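Local coordinates for protein phycocyanobilin lyase subunit alpha (Nostoc sp. PCC 7120, PDB 5N3U) that associates with CpcF to form a phycobilin lyase that is probably required for attaching the chromophore to the phycocyanin alpha subunit CpcA, at residues A[135-138]-A[143-146]; A[185-190]-A[221-226]. All blocks are in the same frame, centred on the assembly; numbering follows the deposited sequence.

Contact 1 (A[135-138]-A[143-146]); sequences AVQV and HLVQ
V145 packs its two methyl branches around the backbone carbonyl of V136. Its amide donates to that same oxygen: V145 N lies 2.8 Å from V136 O, nearly in line with the C=O bond. The hydrogen bond is bent at the hydrogen, with an N-H...O angle of 143°. CG1 of V145 comes within 3.3 Å of V136 O. With chi1 at -70°, this CG1 stands opposite the carbonyl carbon of V145 and CG2 sits between N and C, which leaves both branches beside V136 O. CG1 also meets V138, whose CG2 lies 3.8 Å from V145 CG1, the two side chains crossing at about a right angle. V136 CG2 touches the same CG1 more loosely. An alanine here could keep the amide bond, but would probably leave V136 CG2 and V138 CG2 without their shared methyl partner and take both branches away from the V136 carbonyl.

Q137 runs out extended, its CG opposite its own N (chi1 179°). This lays Q137 CG 3.6 Å from H143 O, and Q137 CB rests against L144 CD2. The amide end turns to R141 O within the connecting loop. A water joins V138 N to H143 O, accepting from the first and donating to the second. H143 ND1 donates to L144 O at 2.7 Å, nearly straight, with the oxygen in the ring plane. Its ring also stacks on F102. One direct backbone bond, a water bridge and small apolar contacts thus close the surface loop between helices 121-126 and 148-157 without forming a regular strand pair.

Contact 2 (A[185-190]-A[221-226]); sequences AMYQLT and IGYLAA
Y187 meets I221 obliquely with its ring and reaches Y223 with its far end. I221 CB is 3.6 Å from Y187 CD1, and I221 CD1 comes equally near that ring carbon. The ring of Y223 follows, its centroid 5.4 Å from that of Y187 and the planes inclined at 65°. The pair is oblique. Y187 OH lies 3.6 Å from Y223 CD1. Beside the rings, Q188 CG sits 3.4 Å from I221 CG2. I221 thus touches two successive helix residues, with CB and CD1 on Y187 and CG2 on Q188.

Y187 CG stands opposite its own N (chi1 -173°), which carries the ring out from helix 176-190 to the turn. A water lies in the plane of the Y187 ring, at its edge, 2.8 Å from Y187 OH. The water donates to I221 O at 3.0 Å and weakly to G222 O. It thereby ties the tyrosine hydroxyl to the end of helix 208-221. G222 has positive phi, a backbone shape that favours glycine, and turns the chain out of that helix toward Y223. The Y223 hydroxyl is hydrogen-bonded to E197 of helix 193-203.

This buried helix-to-turn packing, in the HEAT-repeat part of the chain, joins the end of helix 176-190 to the turn between helices 208-221 and 227-232. Y195 of helix 193-203 also packs on Y187, and this helix therefore meets both tyrosines of the contact.

How the contacts relate
Both segments of contact 1 precede those of contact 2 in the chain. Their centres are 27 Å apart and their nearest atoms about 14 Å, so they do not meet. They share no helix. Contact 1 pinches the long loop between helices 121-126 and 148-157 at the surface. Contact 2 lies in the all-helical body. It joins the last turns of helix 176-190 to the turn after helix 208-221, with helix 193-203, which lies between them in sequence, packing alongside. The sequence carries HEAT repeats, and the chain has no strand. Contact 1 thus shapes a surface loop. Contact 2 fixes a helix against the turn that follows another. Neither is touched by another protein chain of the assembly.

Contact 1 (A[135-138]-A[143-146])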
ATOM      1  N   ALA A 135     -23.387 -20.320 -22.403  1.00 25.14           N
ATOM      2  CA  ALA A 135     -22.493 -19.542 -21.556  1.00 23.87           C
ATOM      3  C   ALA A 135     -22.763 -18.065 -21.734  1.00 26.38           C
ATOM      4  O   ALA A 135     -21.887 -17.286 -22.137  1.00 23.20           O
ATOM      5  CB  ALA A 135     -21.049 -19.903 -21.827  1.00 24.69           C
ATOM      6  N   VAL A 136     -23.995 -17.659 -21.350  1.00 27.86           N
ATOM      7  CA  VAL A 136     -24.505 -16.334 -21.622  1.00 27.52           C
ATOM      8  C   VAL A 136     -24.517 -15.490 -20.357  1.00 29.92           C
ATOM      9  O   VAL A 136     -24.164 -15.948 -19.213  1.00 23.58           O
ATOM     10  CB  VAL A 136     -25.971 -16.378 -22.241  1.00 30.82           C
ATOM     11  CG1 VAL A 136     -26.021 -17.167 -23.547  1.00 32.08           C
ATOM     12  CG2 VAL A 136     -26.988 -16.965 -21.291  1.00 30.08           C
ATOM     13  N   GLN A 137     -24.880 -14.234 -20.553  1.00 26.36           N
ATOM     14  CA  GLN A 137     -25.000 -13.300 -19.466  1.00 29.54           C
ATOM     15  C   GLN A 137     -26.469 -12.992 -19.262  1.00 35.73           C
ATOM     16  O   GLN A 137     -27.124 -12.553 -20.225  1.00 34.00           O
ATOM     17  CB  GLN A 137     -24.296 -12.053 -19.889  1.00 33.75           C
ATOM     18  CG  GLN A 137     -24.367 -10.959 -18.853  1.00 34.96           C
ATOM     19  CD  GLN A 137     -23.218 -10.025 -18.930  1.00 42.11           C
ATOM     20  OE1 GLN A 137     -22.251 -10.260 -19.623  1.00 52.29           O
ATOM     21  NE2 GLN A 137     -23.284  -8.987 -18.152  1.00 40.96           N
ATOM     22  N   VAL A 138     -26.982 -13.170 -18.049  1.00 34.15           N
ATOM     23  CA  VAL A 138     -28.416 -12.776 -17.740  1.00 39.61           C
ATOM     24  C   VAL A 138     -28.543 -11.275 -17.552  1.00 38.00           C
ATOM     25  O   VAL A 138     -27.648 -10.632 -17.005  1.00 29.47           O
ATOM     26  CB  VAL A 138     -28.898 -13.440 -16.449  1.00 38.88           C
ATOM     27  CG1 VAL A 138     -30.208 -12.866 -15.915  1.00 41.81           C
ATOM     28  CG2 VAL A 138     -29.055 -14.922 -16.697  1.00 41.51           C
ATOM     29  N   HIS A 143     -22.009 -10.620 -14.570  1.00 26.46           N
ATOM     30  CA  HIS A 143     -21.279 -11.855 -14.621  1.00 24.45           C
ATOM     31  C   HIS A 143     -22.002 -12.775 -15.610  1.00 26.24           C
ATOM     32  O   HIS A 143     -23.169 -12.609 -15.923  1.00 24.79           O
ATOM     33  CB  HIS A 143     -21.121 -12.486 -13.223  1.00 22.90           C
ATOM     34  CG  HIS A 143     -22.400 -12.782 -12.492  1.00 22.51           C
ATOM     35  ND1 HIS A 143     -23.216 -13.842 -12.810  1.00 22.37           N
ATOM     36  CD2 HIS A 143     -22.985 -12.181 -11.420  1.00 24.52           C
ATOM     37  CE1 HIS A 143     -24.243 -13.887 -11.976  1.00 24.43           C
ATOM     38  NE2 HIS A 143     -24.115 -12.885 -11.125  1.00 24.07           N
ATOM     39  N   LEU A 144     -21.314 -13.805 -16.056  1.00 26.34           N
ATOM     40  CA  LEU A 144     -21.944 -14.846 -16.853  1.00 23.23           C
ATOM     41  C   LEU A 144     -22.692 -15.783 -15.994  1.00 21.22           C
ATOM     42  O   LEU A 144     -22.616 -15.674 -14.771  1.00 25.58           O
ATOM     43  CB  LEU A 144     -20.872 -15.592 -17.657  1.00 23.28           C
ATOM     44  CG  LEU A 144     -20.032 -14.699 -18.539  1.00 26.29           C
ATOM     45  CD1 LEU A 144     -18.855 -15.412 -19.143  1.00 26.22           C
ATOM     46  CD2 LEU A 144     -20.854 -14.083 -19.642  1.00 28.91           C
ATOM     47  N   VAL A 145     -23.441 -16.698 -16.596  1.00 21.59           N
ATOM     48  CA  VAL A 145     -24.261 -17.608 -15.862  1.00 22.91           C
ATOM     49  C   VAL A 145     -23.502 -18.542 -14.922  1.00 25.23           C
ATOM     50  O   VAL A 145     -24.057 -18.961 -13.881  1.00 20.42           O
ATOM     51  CB  VAL A 145     -25.261 -18.429 -16.720  1.00 26.86           C
ATOM     52  CG1 VAL A 145     -26.368 -17.528 -17.247  1.00 28.11           C
ATOM     53  CG2 VAL A 145     -24.555 -19.232 -17.796  1.00 24.30           C
ATOM     54  N   GLN A 146     -22.229 -18.819 -15.281  1.00 21.89           N
ATOM     55  CA  GLN A 146     -21.338 -19.589 -14.420  1.00 20.48           C
ATOM     56  C   GLN A 146     -19.989 -18.936 -14.448  1.00 19.31           C
ATOM     57  O   GLN A 146     -19.703 -18.133 -15.311  1.00 19.23           O
ATOM     58  CB  GLN A 146     -21.240 -21.067 -14.875  1.00 19.89           C
ATOM     59  CG  GLN A 146     -22.520 -21.903 -14.849  1.00 21.43           C
ATOM     60  CD  GLN A 146     -22.977 -22.107 -13.449  1.00 22.43           C
ATOM     61  OE1 GLN A 146     -22.278 -21.778 -12.497  1.00 20.21           O
ATOM     62  NE2 GLN A 146     -24.094 -22.702 -13.298  1.00 22.30           N
TER
HETATM   63  O   HOH W   1     -25.369 -14.091 -16.026  1.00 33.32           O

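Contact 2 (A[185-190]-A[221-226])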
ATOM      1  N   ALA A 185      -6.070 -23.601 -19.919  1.00 19.44           N
ATOM      2  CA  ALA A 185      -6.427 -24.963 -19.662  1.00 19.50           C
ATOM      3  C   ALA A 185      -6.035 -25.913 -20.808  1.00 20.05           C
ATOM      4  O   ALA A 185      -5.506 -27.007 -20.580  1.00 20.00           O
ATOM      5  CB  ALA A 185      -7.881 -25.089 -19.413  1.00 20.20           C
ATOM      6  N   MET A 186      -6.236 -25.446 -22.032  1.00 20.37           N
ATOM      7  CA  MET A 186      -5.871 -26.305 -23.143  1.00 20.77           C
ATOM      8  C   MET A 186      -4.370 -26.630 -23.157  1.00 21.94           C
ATOM      9  O   MET A 186      -3.961 -27.780 -23.422  1.00 24.39           O
ATOM     10  CB  MET A 186      -6.341 -25.657 -24.423  1.00 22.90           C
ATOM     11  CG  MET A 186      -7.862 -25.786 -24.710  1.00 23.56           C
ATOM     12  SD  MET A 186      -8.493 -27.437 -24.757  1.00 24.11           S
ATOM     13  CE  MET A 186      -7.721 -28.105 -26.308  1.00 28.27           C
ATOM     14  N   TYR A 187      -3.561 -25.627 -22.930  1.00 20.13           N
ATOM     15  CA  TYR A 187      -2.131 -25.874 -22.789  1.00 22.67           C
ATOM     16  C   TYR A 187      -1.775 -26.844 -21.667  1.00 24.84           C
ATOM     17  O   TYR A 187      -1.009 -27.820 -21.829  1.00 23.78           O
ATOM     18  CB  TYR A 187      -1.381 -24.598 -22.632  1.00 23.85           C
ATOM     19  CG  TYR A 187       0.128 -24.890 -22.662  1.00 25.27           C
ATOM     20  CD1 TYR A 187       0.826 -25.224 -21.490  1.00 26.88           C
ATOM     21  CD2 TYR A 187       0.820 -24.875 -23.854  1.00 26.75           C
ATOM     22  CE1 TYR A 187       2.196 -25.506 -21.525  1.00 29.36           C
ATOM     23  CE2 TYR A 187       2.186 -25.156 -23.902  1.00 27.81           C
ATOM     24  CZ  TYR A 187       2.861 -25.482 -22.747  1.00 30.79           C
ATOM     25  OH  TYR A 187       4.205 -25.776 -22.758  1.00 34.65           O
ATOM     26  N   GLN A 188      -2.362 -26.651 -20.488  1.00 26.21           N
ATOM     27  CA  GLN A 188      -2.062 -27.543 -19.416  1.00 23.56           C
ATOM     28  C   GLN A 188      -2.422 -28.914 -19.682  1.00 25.51           C
ATOM     29  O   GLN A 188      -1.705 -29.813 -19.308  1.00 26.71           O
ATOM     30  CB  GLN A 188      -2.722 -27.103 -18.088  1.00 28.24           C
ATOM     31  CG  GLN A 188      -2.145 -25.873 -17.537  1.00 28.59           C
ATOM     32  CD  GLN A 188      -2.885 -25.437 -16.239  1.00 34.21           C
ATOM     33  OE1 GLN A 188      -4.067 -25.088 -16.253  1.00 33.78           O
ATOM     34  NE2 GLN A 188      -2.198 -25.421 -15.186  1.00 32.69           N
ATOM     35  N   LEU A 189      -3.540 -29.140 -20.343  1.00 22.61           N
ATOM     36  CA  LEU A 189      -4.013 -30.467 -20.561  1.00 22.34           C
ATOM     37  C   LEU A 189      -3.465 -31.159 -21.810  1.00 27.48           C
ATOM     38  O   LEU A 189      -3.511 -32.376 -21.853  1.00 25.02           O
ATOM     39  CB  LEU A 189      -5.526 -30.500 -20.662  1.00 24.94           C
ATOM     40  CG  LEU A 189      -6.190 -29.963 -19.357  1.00 26.90           C
ATOM     41  CD1 LEU A 189      -7.692 -29.762 -19.517  1.00 27.12           C
ATOM     42  CD2 LEU A 189      -5.970 -30.942 -18.219  1.00 28.44           C
ATOM     43  N   THR A 190      -3.048 -30.420 -22.804  1.00 24.31           N
ATOM     44  CA  THR A 190      -2.444 -31.015 -23.997  1.00 27.34           C
ATOM     45  C   THR A 190      -0.935 -30.738 -24.241  1.00 32.25           C
ATOM     46  O   THR A 190      -0.320 -31.373 -25.101  1.00 28.93           O
ATOM     47  CB  THR A 190      -3.143 -30.465 -25.283  1.00 23.79           C
ATOM     48  OG1 THR A 190      -2.757 -29.126 -25.520  1.00 23.30           O
ATOM     49  CG2 THR A 190      -4.665 -30.566 -25.251  1.00 28.88           C
ATOM     50  N   ILE A 221       1.670 -22.388 -16.297  1.00 27.30           N
ATOM     51  CA  ILE A 221       1.916 -23.463 -17.213  1.00 31.64           C
ATOM     52  C   ILE A 221       3.391 -23.653 -17.484  1.00 35.25           C
ATOM     53  O   ILE A 221       3.769 -24.671 -18.013  1.00 36.13           O
ATOM     54  CB  ILE A 221       1.109 -23.254 -18.503  1.00 29.71           C
ATOM     55  CG1 ILE A 221       1.648 -22.078 -19.276  1.00 36.44           C
ATOM     56  CG2 ILE A 221      -0.360 -23.081 -18.129  1.00 35.98           C
ATOM     57  CD1 ILE A 221       0.935 -21.741 -20.553  1.00 42.52           C
ATOM     58  N   GLY A 222       4.210 -22.646 -17.174  1.00 37.42           N
ATOM     59  CA  GLY A 222       5.662 -22.748 -17.293  1.00 32.55           C
ATOM     60  C   GLY A 222       6.141 -22.723 -18.736  1.00 35.34           C
ATOM     61  O   GLY A 222       7.125 -23.377 -19.027  1.00 38.68           O
ATOM     62  N   TYR A 223       5.489 -21.956 -19.612  1.00 35.07           N
ATOM     63  CA  TYR A 223       5.787 -21.946 -21.055  1.00 32.93           C
ATOM     64  C   TYR A 223       7.039 -21.157 -21.382  1.00 28.12           C
ATOM     65  O   TYR A 223       7.002 -19.930 -21.554  1.00 29.81           O
ATOM     66  CB  TYR A 223       4.600 -21.361 -21.838  1.00 28.59           C
ATOM     67  CG  TYR A 223       4.699 -21.353 -23.371  1.00 30.80           C
ATOM     68  CD1 TYR A 223       4.961 -22.527 -24.103  1.00 35.99           C
ATOM     69  CD2 TYR A 223       4.455 -20.182 -24.086  1.00 29.63           C
ATOM     70  CE1 TYR A 223       5.034 -22.507 -25.507  1.00 32.50           C
ATOM     71  CE2 TYR A 223       4.468 -20.161 -25.470  1.00 32.64           C
ATOM     72  CZ  TYR A 223       4.788 -21.322 -26.167  1.00 36.52           C
ATOM     73  OH  TYR A 223       4.832 -21.236 -27.521  1.00 31.98           O
ATOM     74  N   LEU A 224       8.137 -21.890 -21.540  1.00 32.33           N
ATOM     75  CA  LEU A 224       9.492 -21.288 -21.687  1.00 31.59           C
ATOM     76  C   LEU A 224       9.669 -20.274 -22.792  1.00 33.25           C
ATOM     77  O   LEU A 224      10.248 -19.221 -22.583  1.00 32.62           O
ATOM     78  CB  LEU A 224      10.549 -22.374 -21.838  1.00 38.26           C
ATOM     79  CG  LEU A 224      12.021 -21.931 -21.862  1.00 43.01           C
ATOM     80  CD1 LEU A 224      12.424 -21.375 -20.490  1.00 43.46           C
ATOM     81  CD2 LEU A 224      12.904 -23.130 -22.192  1.00 44.95           C
ATOM     82  N   ALA A 225       9.155 -20.569 -23.976  1.00 33.40           N
ATOM     83  CA  ALA A 225       9.244 -19.664 -25.066  1.00 29.86           C
ATOM     84  C   ALA A 225       8.689 -18.332 -24.855  1.00 30.34           C
ATOM     85  O   ALA A 225       8.984 -17.419 -25.610  1.00 33.92           O
ATOM     86  CB  ALA A 225       8.618 -20.321 -26.362  1.00 36.37           C
ATOM     87  N   ALA A 226       7.853 -18.123 -23.837  1.00 30.43           N
ATOM     88  CA  ALA A 226       7.341 -16.773 -23.584  1.00 26.99           C
ATOM     89  C   ALA A 226       8.280 -15.866 -22.758  1.00 29.20           C
ATOM     90  O   ALA A 226       7.935 -14.720 -22.456  1.00 33.26           O
ATOM     91  CB  ALA A 226       5.999 -16.887 -22.850  1.00 29.32           C
TER
HETATM   92  O   HOH W   2       5.492 -25.737 -20.232  1.00 45.14           O